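Local coordinates for designed Anbu Protein (PDB 5LOY), which is a consensus-designed ancestral beta subunit of the proteasome family that assembles helically and is probably an N-terminal nucleophile hydrolase, as its proteasome relatives are, at residues L127-P130 and F134-A137; T149-P154 and R182-V187; S179-R182 and G188-L191. All coordinates share one frame; numbering follows the deposited sequence.

Contact 1 (L127-P130 and F134-A137); sequences LIYP and FIEA
A beta hairpin at the edge of a five-stranded antiparallel sheet brings Leu127 against Ile135 and Ile128 against Phe134. Leu127 and Ile135 form the hydrogen-bonded pair. Leu127 N donates to Ile135 O at 2.9 Å, with 164° at the hydrogen. Ile135 N returns a bond to Leu127 O at 3.0 Å. Ile128 and Phe134 are the non-hydrogen-bonded pair next to it. Their side chains run alongside each other in one direction, with Ile128 CG1 3.9 Å from Phe134 CB. Strand 134-136 is the outermost strand of this sheet within the chain. The sheet belongs to the two-sheet sandwich, flanked by helices, of the proteasome fold. On the face of Ile128 and Phe134, the Phe134 ring meets Phe80 of helix 79-94 edge-to-face. On the other face, Leu127 and Ile135 pack on Phe144 of strand 143-147 in the second sheet. Leu127 CB touches Ile135 CG1 at 4.1 Å. Ile135 holds CG1 between its backbone N and carbonyl carbon (chi1 59°), which turns CG1 toward Tyr129, and the extended chi2 carries CD1 to 3.4 Å from Tyr129 OH. Tyr129 CE2 also lies 4.1 Å from Ile135 CG2.

Contact 2 (T149-P154 and R182-V187); sequences TKYGKP and RSNLSV
Tyr151 and Asn184 share the one hydrogen bond between segments 149-154 and 182-187. Asn184 ND2 donates to Tyr151 OH at 3.0 Å, with 160° at the hydrogen. Asn184 CG stands anti to the backbone N (chi1 -178°), which swings ND2 to the hydroxyl. The hydroxyl oxygen lies close to the amide plane of Asn184. The other end of the amide is held too. Asn184 OD1 accepts from Ser186 N at 2.8 Å and from Ser186 OG at 2.6 Å. The bond from Ser186 N makes an Asx turn, just where helix 166-183 gives way to a type I turn from Asn184 to Val187. With both ends bonded, the amide is fixed in rotation. Van der Waals contacts make up the rest. Asn184 CB rests 3.6 Å from Tyr151 CE2. The ring and amide planes are 53° apart. Ser183 CB packs against Tyr151 CD1 at 3.8 Å. A phenylalanine in place of Tyr151 would probably leave Asn184 ND2 without its hydroxyl acceptor and one end of the amide less firmly held. The same residues also reach the second subunit of the assembly. Ser183 OG bonds to Asp157 of that subunit, and Ser183 O takes a bond from its Lys153. Tyr151 also packs on Lys150 of the second subunit.

Contact 3 (S179-R182 and G188-L191); sequences STMR and GLPL
Met181 reaches from helix 166-183 to Gly188, Leu189 and Leu191, and its sulfur does most of the touching. The bond to CB is directed at segment 188-191. CG is anti to the carbonyl carbon (chi1 -73°) and comes 4.2 Å from Gly188 N. The side chain runs on extended to SD, which sits against the backbone. SD is 3.9 Å from Gly188 CA and also 3.9 Å from Leu189 N. By Gly188 the polypeptide has left the helix and is running toward strand 191-197, so the methionine packs its own helix against the connection to the next strand of the proteasome fold. The peptide bond before Pro190 in this connection is cis. SD also meets two leucine methyls. Leu189 CD2 lies 4.0 Å away, and Leu191 CD2 is more distant at 4.4 Å. At the tip the side chain bends (chi3 -40°), and CE comes 4.2 Å from Leu189 CD2. The Met181 and Leu189 side chains are roughly perpendicular. No hydrogen bond joins the two segments. Phe216 of helix 214-232 packs on both Met181 and Leu189. Gly188 N bonds to Asp17, and Leu191 pairs through its backbone with Ile209.

Contact 1, in the five-stranded sheet, closes before the other two open. Contacts 2 and 3 interleave: 179-182 follows 149-154 and shares Arg182 with 182-187, and 188-191 comes last. The centre of contact 1 is about 21 Å from that of contact 2 and about 24 Å from that of contact 3, and it touches neither. Contacts 1 and 3 lie on opposite sides of the chain's centre. Contacts 2 and 3 have centres about 8 Å apart and both use the end of helix 166-183. They meet where Val187 CG2 lies 3.4 Å from Met181 CG. Both touch the second subunit, while contact 1 touches no other chain of the assembly.

Contact 1 (L127-P130 and F134-A137)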
# COMPACT_ATOMS: atom_id res chain seq x y z
N LEU A 127 14.75 -11.84 -6.61
CA LEU A 127 13.63 -11.19 -7.30
C LEU A 127 14.02 -11.02 -8.76
O LEU A 127 15.08 -10.46 -9.05
CB LEU A 127 13.35 -9.84 -6.69
CG LEU A 127 12.33 -8.92 -7.37
CD1 LEU A 127 10.96 -9.54 -7.41
CD2 LEU A 127 12.23 -7.60 -6.62
N ILE A 128 13.19 -11.54 -9.67
CA ILE A 128 13.46 -11.39 -11.10
C ILE A 128 12.53 -10.35 -11.67
O ILE A 128 11.30 -10.48 -11.58
CB ILE A 128 13.32 -12.70 -11.88
CG1 ILE A 128 14.37 -13.71 -11.44
CG2 ILE A 128 13.54 -12.48 -13.35
CD1 ILE A 128 13.96 -14.54 -10.26
N TYR A 129 13.11 -9.32 -12.24
CA TYR A 129 12.34 -8.21 -12.76
C TYR A 129 11.78 -8.50 -14.14
O TYR A 129 12.24 -9.40 -14.83
CB TYR A 129 13.25 -6.97 -12.85
CG TYR A 129 13.73 -6.39 -11.54
CD1 TYR A 129 12.83 -5.97 -10.55
CD2 TYR A 129 15.08 -6.18 -11.33
CE1 TYR A 129 13.28 -5.41 -9.37
CE2 TYR A 129 15.54 -5.61 -10.16
CZ TYR A 129 14.64 -5.23 -9.19
OH TYR A 129 15.16 -4.65 -8.05
N PRO A 130 10.81 -7.69 -14.58
CA PRO A 130 10.25 -7.80 -15.92
C PRO A 130 11.25 -7.84 -17.03
O PRO A 130 11.04 -8.55 -17.99
CB PRO A 130 9.41 -6.53 -16.04
CG PRO A 130 8.91 -6.30 -14.65
CD PRO A 130 10.05 -6.73 -13.76
N PHE A 134 18.00 -9.36 -12.23
CA PHE A 134 17.54 -9.79 -10.91
C PHE A 134 18.43 -9.33 -9.77
O PHE A 134 19.56 -8.92 -9.98
CB PHE A 134 17.41 -11.33 -10.86
CG PHE A 134 18.68 -12.06 -11.24
CD1 PHE A 134 19.67 -12.29 -10.29
CD2 PHE A 134 18.88 -12.49 -12.53
CE1 PHE A 134 20.83 -12.95 -10.63
CE2 PHE A 134 20.04 -13.15 -12.89
CZ PHE A 134 21.03 -13.37 -11.94
N ILE A 135 17.90 -9.44 -8.55
CA ILE A 135 18.67 -9.15 -7.36
C ILE A 135 18.44 -10.20 -6.27
O ILE A 135 17.46 -10.92 -6.29
CB ILE A 135 18.32 -7.76 -6.80
CG1 ILE A 135 16.84 -7.65 -6.47
CG2 ILE A 135 18.70 -6.68 -7.81
CD1 ILE A 135 16.52 -6.46 -5.56
N GLU A 136 19.35 -10.20 -5.30
CA GLU A 136 19.37 -11.14 -4.21
C GLU A 136 19.12 -10.46 -2.86
O GLU A 136 19.71 -9.42 -2.54
CB GLU A 136 20.74 -11.84 -4.16
CG GLU A 136 20.81 -12.89 -3.08
CD GLU A 136 22.03 -13.79 -3.11
OE1 GLU A 136 23.04 -13.52 -3.85
OE2 GLU A 136 21.96 -14.81 -2.34
N ALA A 137 18.29 -11.09 -2.03
CA ALA A 137 18.00 -10.59 -0.68
C ALA A 137 19.22 -10.65 0.23
O ALA A 137 20.07 -11.51 0.07
CB ALA A 137 16.87 -11.38 -0.06

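Contact 2 (T149-P154 and R182-V187)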
# COMPACT_ATOMS: atom_id res chain seq x y z
N THR A 149 1.58 -5.00 -3.86
CA THR A 149 2.47 -5.20 -2.72
C THR A 149 2.41 -4.14 -1.59
O THR A 149 2.85 -4.38 -0.48
CB THR A 149 3.92 -5.22 -3.24
OG1 THR A 149 4.23 -3.93 -3.79
CG2 THR A 149 4.09 -6.24 -4.35
N LYS A 150 1.89 -2.96 -1.89
CA LYS A 150 2.07 -1.84 -0.99
C LYS A 150 1.20 -1.91 0.23
O LYS A 150 1.63 -1.48 1.29
CB LYS A 150 1.81 -0.55 -1.74
CG LYS A 150 2.86 -0.30 -2.79
CD LYS A 150 2.53 0.88 -3.65
CE LYS A 150 3.64 1.11 -4.67
NZ LYS A 150 3.35 2.33 -5.45
N TYR A 151 0.03 -2.50 0.11
CA TYR A 151 -0.86 -2.66 1.26
C TYR A 151 -0.24 -3.52 2.35
O TYR A 151 -0.47 -3.28 3.53
CB TYR A 151 -2.20 -3.29 0.85
CG TYR A 151 -2.88 -2.62 -0.34
CD1 TYR A 151 -3.72 -1.53 -0.17
CD2 TYR A 151 -2.70 -3.11 -1.63
CE1 TYR A 151 -4.34 -0.94 -1.27
CE2 TYR A 151 -3.33 -2.53 -2.72
CZ TYR A 151 -4.14 -1.45 -2.55
OH TYR A 151 -4.78 -0.91 -3.66
N GLY A 152 0.55 -4.50 1.94
CA GLY A 152 1.09 -5.50 2.85
C GLY A 152 2.51 -5.27 3.27
O GLY A 152 3.02 -5.99 4.15
N LYS A 153 3.16 -4.26 2.70
CA LYS A 153 4.55 -3.98 3.04
C LYS A 153 4.77 -3.48 4.49
O LYS A 153 5.75 -3.87 5.12
CB LYS A 153 5.15 -2.99 2.05
CG LYS A 153 6.66 -2.80 2.18
CD LYS A 153 7.16 -1.84 1.09
CE LYS A 153 8.69 -1.83 0.91
NZ LYS A 153 9.36 -0.89 1.84
N PRO A 154 3.91 -2.59 5.00
CA PRO A 154 4.20 -2.01 6.32
C PRO A 154 4.37 -3.01 7.45
O PRO A 154 5.30 -2.89 8.23
CB PRO A 154 3.00 -1.12 6.57
CG PRO A 154 2.62 -0.67 5.19
CD PRO A 154 2.78 -1.90 4.35
N ARG A 182 -8.43 -7.23 2.37
CA ARG A 182 -9.42 -6.27 2.81
C ARG A 182 -9.46 -5.00 1.98
O ARG A 182 -10.49 -4.37 1.87
CB ARG A 182 -9.16 -5.84 4.25
CG ARG A 182 -9.60 -6.87 5.25
CD ARG A 182 -9.04 -6.53 6.61
NE ARG A 182 -9.38 -7.61 7.54
CZ ARG A 182 -10.46 -7.64 8.33
NH1 ARG A 182 -11.30 -6.60 8.37
NH2 ARG A 182 -10.67 -8.70 9.10
N SER A 183 -8.32 -4.59 1.43
CA SER A 183 -8.20 -3.28 0.85
C SER A 183 -8.11 -3.28 -0.66
O SER A 183 -8.23 -2.23 -1.25
CB SER A 183 -6.99 -2.57 1.47
OG SER A 183 -7.27 -2.24 2.83
N ASN A 184 -7.94 -4.44 -1.28
CA ASN A 184 -7.80 -4.52 -2.73
C ASN A 184 -8.39 -5.80 -3.29
O ASN A 184 -7.98 -6.90 -2.91
CB ASN A 184 -6.31 -4.45 -3.09
CG ASN A 184 -6.06 -4.46 -4.60
OD1 ASN A 184 -6.20 -5.49 -5.23
ND2 ASN A 184 -5.73 -3.31 -5.16
N LEU A 185 -9.34 -5.66 -4.19
CA LEU A 185 -10.08 -6.82 -4.66
C LEU A 185 -9.38 -7.67 -5.73
O LEU A 185 -9.97 -8.63 -6.23
CB LEU A 185 -11.49 -6.40 -5.14
CG LEU A 185 -12.41 -5.96 -3.99
CD1 LEU A 185 -13.81 -5.68 -4.53
CD2 LEU A 185 -12.49 -7.01 -2.89
N SER A 186 -8.15 -7.33 -6.10
CA SER A 186 -7.45 -8.10 -7.12
C SER A 186 -6.64 -9.23 -6.46
O SER A 186 -6.10 -10.08 -7.16
CB SER A 186 -6.56 -7.20 -8.00
OG SER A 186 -5.38 -6.79 -7.30
N VAL A 187 -6.58 -9.25 -5.13
CA VAL A 187 -6.01 -10.40 -4.44
C VAL A 187 -7.05 -11.18 -3.62
O VAL A 187 -7.98 -10.59 -3.06
CB VAL A 187 -4.66 -10.10 -3.73
CG1 VAL A 187 -4.19 -8.67 -3.95
CG2 VAL A 187 -4.66 -10.47 -2.27

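Contact 3 (S179-R182 and G188-L191)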
# COMPACT_ATOMS: atom_id res chain seq x y z
N SER A 179 -4.57 -7.88 5.30
CA SER A 179 -4.69 -6.44 5.05
C SER A 179 -4.85 -6.13 3.57
O SER A 179 -5.63 -5.26 3.17
CB SER A 179 -3.47 -5.70 5.61
OG SER A 179 -3.50 -5.74 7.02
N THR A 180 -4.10 -6.85 2.75
CA THR A 180 -4.18 -6.68 1.30
C THR A 180 -5.55 -7.09 0.76
O THR A 180 -6.16 -6.34 0.01
CB THR A 180 -3.08 -7.51 0.60
OG1 THR A 180 -1.78 -7.10 1.07
CG2 THR A 180 -3.16 -7.33 -0.88
N MET A 181 -6.07 -8.24 1.20
CA MET A 181 -7.38 -8.69 0.75
C MET A 181 -8.52 -7.80 1.18
O MET A 181 -9.46 -7.56 0.39
CB MET A 181 -7.62 -10.13 1.17
CG MET A 181 -6.78 -11.08 0.31
SD MET A 181 -6.84 -12.83 0.68
CE MET A 181 -6.85 -12.79 2.47
N ARG A 182 -8.43 -7.23 2.37
CA ARG A 182 -9.42 -6.27 2.81
C ARG A 182 -9.46 -5.00 1.98
O ARG A 182 -10.49 -4.37 1.87
CB ARG A 182 -9.16 -5.84 4.25
CG ARG A 182 -9.60 -6.87 5.25
CD ARG A 182 -9.04 -6.53 6.61
NE ARG A 182 -9.38 -7.61 7.54
CZ ARG A 182 -10.46 -7.64 8.33
NH1 ARG A 182 -11.30 -6.60 8.37
NH2 ARG A 182 -10.67 -8.70 9.10
N GLY A 188 -6.91 -12.50 -3.59
CA GLY A 188 -7.94 -13.39 -3.07
C GLY A 188 -7.52 -14.83 -2.80
O GLY A 188 -6.60 -15.36 -3.42
N LEU A 189 -8.25 -15.47 -1.88
CA LEU A 189 -8.06 -16.87 -1.53
C LEU A 189 -8.47 -17.75 -2.67
O LEU A 189 -9.31 -17.36 -3.46
CB LEU A 189 -8.93 -17.22 -0.32
CG LEU A 189 -8.60 -16.54 1.02
CD1 LEU A 189 -9.51 -17.03 2.13
CD2 LEU A 189 -7.18 -16.80 1.40
N PRO A 190 -7.92 -18.97 -2.75
CA PRO A 190 -7.00 -19.62 -1.81
C PRO A 190 -5.56 -19.17 -1.87
O PRO A 190 -5.11 -18.80 -2.97
CB PRO A 190 -7.09 -21.10 -2.19
CG PRO A 190 -7.63 -21.12 -3.59
CD PRO A 190 -8.55 -19.95 -3.66
N LEU A 191 -4.86 -19.21 -0.72
CA LEU A 191 -3.41 -18.99 -0.66
C LEU A 191 -2.67 -20.28 -0.60
O LEU A 191 -3.19 -21.27 -0.12
CB LEU A 191 -2.94 -18.28 0.61
CG LEU A 191 -3.78 -17.15 1.17
CD1 LEU A 191 -3.04 -16.55 2.35
CD2 LEU A 191 -4.05 -16.12 0.09